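Local atomic coordinates of pesticidal crystal protein Cry2Aa (PDB entry 1I5P), a protein that lyses midgut epithelial cells of dipteran and lepidopteran larvae by colloid-osmotic swelling after binding to them. Residues Glu514-Gln519 with Val580-Ala585; Gly520-Phe525 with Pro616-Asn621. All blocks are in the same frame, centred on the assembly; numbering follows the deposited sequence.

Followed from the N terminus, the chain passes the helical bundle and the middle domain before it enters the C-terminal beta sandwich, where both contacts lie. Residues 514-519 leave strand 510-513 and run straight on into 520-525, the first half of each pair. Some sixty residues later, Val580-Ala585 returns to 514-519 and closes contact 1; Pro616-Asn621 then comes back to 520-525 and closes contact 2. The two closures therefore cross. Contact 2 pairs neighbouring strands of one sheet, while contact 1 ties the loop at the end of that sheet to a hairpin. Probable hydrogen bonds, Lys515 NZ to Ser522 OG and Asn518 ND2 to Met620 O, join the two contacts.

Contact 1: residues Glu514-Gln519 with Val580-Ala585; sequences EKFGNQ and VNDNGA
The carboxylate of Asp582 grips the backbone of the loop Glu514-Gln519 at two successive amides, at the end of the C-terminal jelly-roll sandwich of this three-domain delta endotoxin. Phe516 N gives a nearly straight bond to Asp582 OD1 (2.7 Å), entering on the syn lone pair. Gly517 N meets Asp582 OD2 at 2.8 Å, also on the syn side but 25° out of the carboxylate plane. Two bonds from adjacent residues hold the group against rotation, and both oxygens of a buried acid are satisfied by main-chain N-H. The Phe516 ring lies obliquely beside it, CD1 at 3.3 Å from Asp582 OD1.

Asp582 opens a type I' turn that ends at Ala585, and this tight hairpin carries Asn583 beside the acid. Its ND2 donates to Glu514 O at 2.9 Å along a bent path, while Lys515 NZ reaches the same oxygen from the opposite face of the carbonyl. The lysine chain, bent at chi2 (-61°) and chi4 (-63°), lays its methylenes over the hairpin, Lys515 CE packing on Ala585 CB at 3.5 Å. Its ammonium also bonds Ser522 OG; Asp582, its charged atoms not in contact with the ammonium, may still exert a modest electrostatic influence.

Further out, Phe516 meets Phe253 and Tyr227 and packs on Ile224 of helix 202-232, which joins the loop to the helical domain. Glu514 OE2 accepts a hydrogen bond from Trp293 NE1. One water bridges the two segments, accepting from Lys515 NZ at 2.9 Å and donating to Asn583 O at 2.8 Å.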
loop_
_atom_site.group_PDB
_atom_site.type_symbol
_atom_site.label_atom_id
_atom_site.label_comp_id
_atom_site.label_asym_id
_atom_site.label_seq_id
_atom_site.Cartn_x
_atom_site.Cartn_y
_atom_site.Cartn_z
ATOM N N GLU A 514 9.264 -6.162 4.658
ATOM C CA GLU A 514 8.931 -5.348 3.494
ATOM C C GLU A 514 8.760 -6.141 2.191
ATOM O O GLU A 514 9.535 -7.059 1.904
ATOM C CB GLU A 514 10.020 -4.278 3.326
ATOM C CG GLU A 514 10.046 -3.589 1.977
ATOM C CD GLU A 514 10.969 -2.382 1.953
ATOM O OE1 GLU A 514 12.192 -2.557 2.146
ATOM O OE2 GLU A 514 10.470 -1.258 1.735
ATOM N N LYS A 515 7.729 -5.787 1.421
ATOM C CA LYS A 515 7.453 -6.415 0.126
ATOM C C LYS A 515 7.084 -5.336 -0.888
ATOM O O LYS A 515 6.544 -4.297 -0.524
ATOM C CB LYS A 515 6.312 -7.431 0.245
ATOM C CG LYS A 515 6.673 -8.654 1.072
ATOM C CD LYS A 515 7.832 -9.404 0.436
ATOM C CE LYS A 515 8.370 -10.481 1.366
ATOM N NZ LYS A 515 8.924 -9.889 2.616
ATOM N N PHE A 516 7.370 -5.581 -2.162
ATOM C CA PHE A 516 7.073 -4.592 -3.195
ATOM C C PHE A 516 5.911 -4.969 -4.104
ATOM O O PHE A 516 5.266 -4.092 -4.675
ATOM C CB PHE A 516 8.328 -4.321 -4.033
ATOM C CG PHE A 516 9.532 -3.959 -3.209
ATOM C CD1 PHE A 516 10.521 -4.903 -2.950
ATOM C CD2 PHE A 516 9.658 -2.689 -2.658
ATOM C CE1 PHE A 516 11.620 -4.591 -2.149
ATOM C CE2 PHE A 516 10.755 -2.366 -1.852
ATOM C CZ PHE A 516 11.736 -3.320 -1.599
ATOM N N GLY A 517 5.645 -6.265 -4.240
ATOM C CA GLY A 517 4.542 -6.697 -5.084
ATOM C C GLY A 517 3.641 -7.686 -4.368
ATOM O O GLY A 517 3.169 -8.650 -4.970
ATOM N N ASN A 518 3.390 -7.440 -3.085
ATOM C CA ASN A 518 2.577 -8.337 -2.268
ATOM C C ASN A 518 1.370 -7.662 -1.603
ATOM O O ASN A 518 0.803 -8.203 -0.649
ATOM C CB ASN A 518 3.472 -8.958 -1.190
ATOM C CG ASN A 518 2.766 -10.020 -0.371
ATOM O OD1 ASN A 518 2.278 -11.013 -0.908
ATOM N ND2 ASN A 518 2.711 -9.815 0.944
ATOM N N GLN A 519 0.971 -6.498 -2.108
ATOM C CA GLN A 519 -0.156 -5.752 -1.537
ATOM C C GLN A 519 0.067 -5.525 -0.044
ATOM O O GLN A 519 -0.858 -5.613 0.759
ATOM C CB GLN A 519 -1.476 -6.499 -1.753
ATOM C CG GLN A 519 -1.859 -6.717 -3.213
ATOM C CD GLN A 519 -2.246 -5.435 -3.940
ATOM O OE1 GLN A 519 -2.579 -5.465 -5.126
ATOM N NE2 GLN A 519 -2.210 -4.309 -3.234
ATOM N N VAL A 580 8.673 -14.717 -8.984
ATOM C CA VAL A 580 8.884 -13.359 -8.496
ATOM C C VAL A 580 9.732 -13.328 -7.228
ATOM O O VAL A 580 9.384 -13.959 -6.226
ATOM C CB VAL A 580 7.540 -12.665 -8.177
ATOM C CG1 VAL A 580 7.794 -11.282 -7.590
ATOM C CG2 VAL A 580 6.690 -12.571 -9.430
ATOM N N ASN A 581 10.840 -12.593 -7.266
ATOM C CA ASN A 581 11.702 -12.474 -6.092
ATOM C C ASN A 581 11.414 -11.118 -5.468
ATOM O O ASN A 581 11.841 -10.071 -5.978
ATOM C CB ASN A 581 13.181 -12.568 -6.472
ATOM C CG ASN A 581 14.061 -12.935 -5.286
ATOM O OD1 ASN A 581 14.066 -12.245 -4.261
ATOM N ND2 ASN A 581 14.805 -14.029 -5.416
ATOM N N ASP A 582 10.686 -11.154 -4.357
ATOM C CA ASP A 582 10.275 -9.954 -3.640
ATOM C C ASP A 582 11.066 -9.811 -2.347
ATOM O O ASP A 582 10.752 -10.454 -1.348
ATOM C CB ASP A 582 8.783 -10.056 -3.308
ATOM C CG ASP A 582 8.125 -8.706 -3.125
ATOM O OD1 ASP A 582 8.835 -7.734 -2.795
ATOM O OD2 ASP A 582 6.887 -8.624 -3.305
ATOM N N ASN A 583 12.083 -8.959 -2.366
ATOM C CA ASN A 583 12.914 -8.733 -1.188
ATOM C C ASN A 583 13.401 -10.049 -0.568
ATOM O O ASN A 583 13.433 -10.201 0.653
ATOM C CB ASN A 583 12.130 -7.917 -0.155
ATOM C CG ASN A 583 12.990 -7.445 0.997
ATOM O OD1 ASN A 583 14.158 -7.116 0.816
ATOM N ND2 ASN A 583 12.409 -7.400 2.191
ATOM N N GLY A 584 13.772 -11.003 -1.418
ATOM C CA GLY A 584 14.255 -12.283 -0.924
ATOM C C GLY A 584 13.210 -13.387 -0.899
ATOM O O GLY A 584 13.548 -14.569 -0.942
ATOM N N ALA A 585 11.938 -13.012 -0.832
ATOM C CA ALA A 585 10.868 -14.002 -0.802
ATOM C C ALA A 585 10.486 -14.453 -2.211
ATOM O O ALA A 585 10.494 -13.661 -3.149
ATOM C CB ALA A 585 9.643 -13.431 -0.084
HETATM O O HOH W 1 11.569 -10.991 2.585
#

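Contact 2: residues Gly520-Phe525 with Pro616-Asn621; sequences GDSLRF and PFDLMN
With a chi1 of 64°, Ser522 places OG between its own backbone N and carbonyl carbon, and Asp618, its CG swung beside the backbone N (chi1 -85°), turns OD1 to meet it. Ser522 OG donates to Asp618 OD1 at 2.8 Å, arriving on the anti side and 27° out of the carboxylate plane. The same hydroxyl takes the hydrogen bond from Lys515 NZ, and the lysine forms only a long, weak ion pair with Asp618 OD1; its charge would probably favour the ionised carboxylate. Ser522 CB meanwhile rests on Met620 CG.

Both residues sit on strands, 522-525 and 617-621, that run antiparallel as neighbours in a sheet of the C-terminal beta sandwich. Leu523 pairs with Leu619 through two nearly straight backbone bonds, Leu523 N to Leu619 O (2.9 Å) and Leu619 N to Leu523 O (2.8 Å). Phe525 and Phe617 form the next hydrogen-bonded pair, and between the two comes the non-hydrogen-bonded pair Arg524-Asp618. Met620 and Asn621 form a classic beta bulge, both facing Arg548 of strand 541-550.

The leucines and phenylalanines share one face, turned to the sandwich interior, where Tyr534 of strand 530-537 packs against both leucines and Ala532 against Phe525. The two phenylalanine side chains lie alongside each other, Phe617 CD2 coming to the edge of the Phe525 ring, 3.7 Å from Phe525 CD1. On the other face Arg524 runs beside Pro616, with Arg524 CG lying 3.7 Å from Pro616 CB. Arg524 NE forms a salt bridge to Glu526 OE2.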
loop_
_atom_site.group_PDB
_atom_site.type_symbol
_atom_site.label_atom_id
_atom_site.label_comp_id
_atom_site.label_asym_id
_atom_site.label_seq_id
_atom_site.Cartn_x
_atom_site.Cartn_y
_atom_site.Cartn_z
ATOM N N GLY A 520 1.306 -5.225 0.320
ATOM C CA GLY A 520 1.631 -4.990 1.714
ATOM C C GLY A 520 2.782 -5.869 2.143
ATOM O O GLY A 520 3.223 -6.723 1.381
ATOM N N ASP A 521 3.272 -5.676 3.361
ATOM C CA ASP A 521 4.394 -6.479 3.831
ATOM C C ASP A 521 3.962 -7.867 4.279
ATOM O O ASP A 521 2.772 -8.149 4.430
ATOM C CB ASP A 521 5.131 -5.756 4.968
ATOM C CG ASP A 521 5.715 -4.422 4.528
ATOM O OD1 ASP A 521 5.940 -4.242 3.307
ATOM O OD2 ASP A 521 5.958 -3.555 5.400
ATOM N N SER A 522 4.944 -8.739 4.478
ATOM C CA SER A 522 4.670 -10.102 4.906
ATOM C C SER A 522 5.014 -10.297 6.379
ATOM O O SER A 522 5.650 -9.441 7.007
ATOM C CB SER A 522 5.464 -11.100 4.054
ATOM O OG SER A 522 6.863 -10.935 4.236
ATOM N N LEU A 523 4.571 -11.426 6.924
ATOM C CA LEU A 523 4.834 -11.767 8.313
ATOM C C LEU A 523 5.858 -12.899 8.275
ATOM O O LEU A 523 5.576 -13.988 7.767
ATOM C CB LEU A 523 3.539 -12.227 8.995
ATOM C CG LEU A 523 3.379 -11.927 10.489
ATOM C CD1 LEU A 523 3.577 -10.433 10.750
ATOM C CD2 LEU A 523 1.990 -12.376 10.954
ATOM N N ARG A 524 7.055 -12.633 8.788
ATOM C CA ARG A 524 8.104 -13.642 8.788
ATOM C C ARG A 524 8.207 -14.357 10.129
ATOM O O ARG A 524 8.506 -13.739 11.153
ATOM C CB ARG A 524 9.458 -13.013 8.440
ATOM C CG ARG A 524 10.577 -14.040 8.308
ATOM C CD ARG A 524 11.934 -13.408 8.001
ATOM N NE ARG A 524 12.457 -12.609 9.110
ATOM C CZ ARG A 524 12.643 -11.293 9.062
ATOM N NH1 ARG A 524 12.345 -10.616 7.961
ATOM N NH2 ARG A 524 13.146 -10.654 10.108
ATOM N N PHE A 525 7.950 -15.659 10.116
ATOM C CA PHE A 525 8.033 -16.475 11.322
ATOM C C PHE A 525 9.440 -17.062 11.409
ATOM O O PHE A 525 9.880 -17.780 10.510
ATOM C CB PHE A 525 7.007 -17.617 11.277
ATOM C CG PHE A 525 5.578 -17.156 11.153
ATOM C CD1 PHE A 525 4.758 -17.663 10.147
ATOM C CD2 PHE A 525 5.053 -16.218 12.035
ATOM C CE1 PHE A 525 3.432 -17.239 10.023
ATOM C CE2 PHE A 525 3.727 -15.786 11.919
ATOM C CZ PHE A 525 2.918 -16.299 10.909
ATOM N N PRO A 616 13.346 -19.330 8.037
ATOM C CA PRO A 616 12.162 -18.494 8.252
ATOM C C PRO A 616 11.052 -18.795 7.265
ATOM O O PRO A 616 11.295 -19.342 6.192
ATOM C CB PRO A 616 12.707 -17.076 8.090
ATOM C CG PRO A 616 14.146 -17.225 8.500
ATOM C CD PRO A 616 14.517 -18.484 7.764
ATOM N N PHE A 617 9.831 -18.435 7.643
ATOM C CA PHE A 617 8.664 -18.640 6.795
ATOM C C PHE A 617 7.980 -17.291 6.607
ATOM O O PHE A 617 7.785 -16.546 7.566
ATOM C CB PHE A 617 7.698 -19.627 7.456
ATOM C CG PHE A 617 6.429 -19.871 6.677
ATOM C CD1 PHE A 617 6.287 -21.015 5.896
ATOM C CD2 PHE A 617 5.357 -18.978 6.756
ATOM C CE1 PHE A 617 5.105 -21.274 5.212
ATOM C CE2 PHE A 617 4.166 -19.228 6.074
ATOM C CZ PHE A 617 4.041 -20.378 5.301
ATOM N N ASP A 618 7.625 -16.974 5.369
ATOM C CA ASP A 618 6.946 -15.716 5.074
ATOM C C ASP A 618 5.480 -15.947 4.735
ATOM O O ASP A 618 5.164 -16.571 3.725
ATOM C CB ASP A 618 7.606 -15.001 3.891
ATOM C CG ASP A 618 8.796 -14.147 4.302
ATOM O OD1 ASP A 618 8.587 -13.013 4.782
ATOM O OD2 ASP A 618 9.942 -14.613 4.143
ATOM N N LEU A 619 4.587 -15.450 5.586
ATOM C CA LEU A 619 3.153 -15.556 5.335
ATOM C C LEU A 619 2.906 -14.237 4.601
ATOM O O LEU A 619 2.912 -13.170 5.220
ATOM C CB LEU A 619 2.368 -15.570 6.648
ATOM C CG LEU A 619 1.110 -16.440 6.747
ATOM C CD1 LEU A 619 0.134 -15.752 7.687
ATOM C CD2 LEU A 619 0.467 -16.666 5.385
ATOM N N MET A 620 2.699 -14.313 3.288
ATOM C CA MET A 620 2.523 -13.114 2.472
ATOM C C MET A 620 1.110 -12.609 2.200
ATOM O O MET A 620 0.875 -11.396 2.217
ATOM C CB MET A 620 3.282 -13.309 1.163
ATOM C CG MET A 620 4.765 -13.570 1.405
ATOM S SD MET A 620 5.638 -14.097 -0.059
ATOM C CE MET A 620 5.757 -12.518 -0.916
ATOM N N ASN A 621 0.174 -13.514 1.924
ATOM C CA ASN A 621 -1.204 -13.103 1.687
ATOM C C ASN A 621 -2.177 -14.230 1.985
ATOM O O ASN A 621 -1.842 -15.412 1.888
ATOM C CB ASN A 621 -1.416 -12.631 0.243
ATOM C CG ASN A 621 -2.499 -11.547 0.132
ATOM O OD1 ASN A 621 -3.332 -11.379 1.030
ATOM N ND2 ASN A 621 -2.487 -10.808 -0.977
#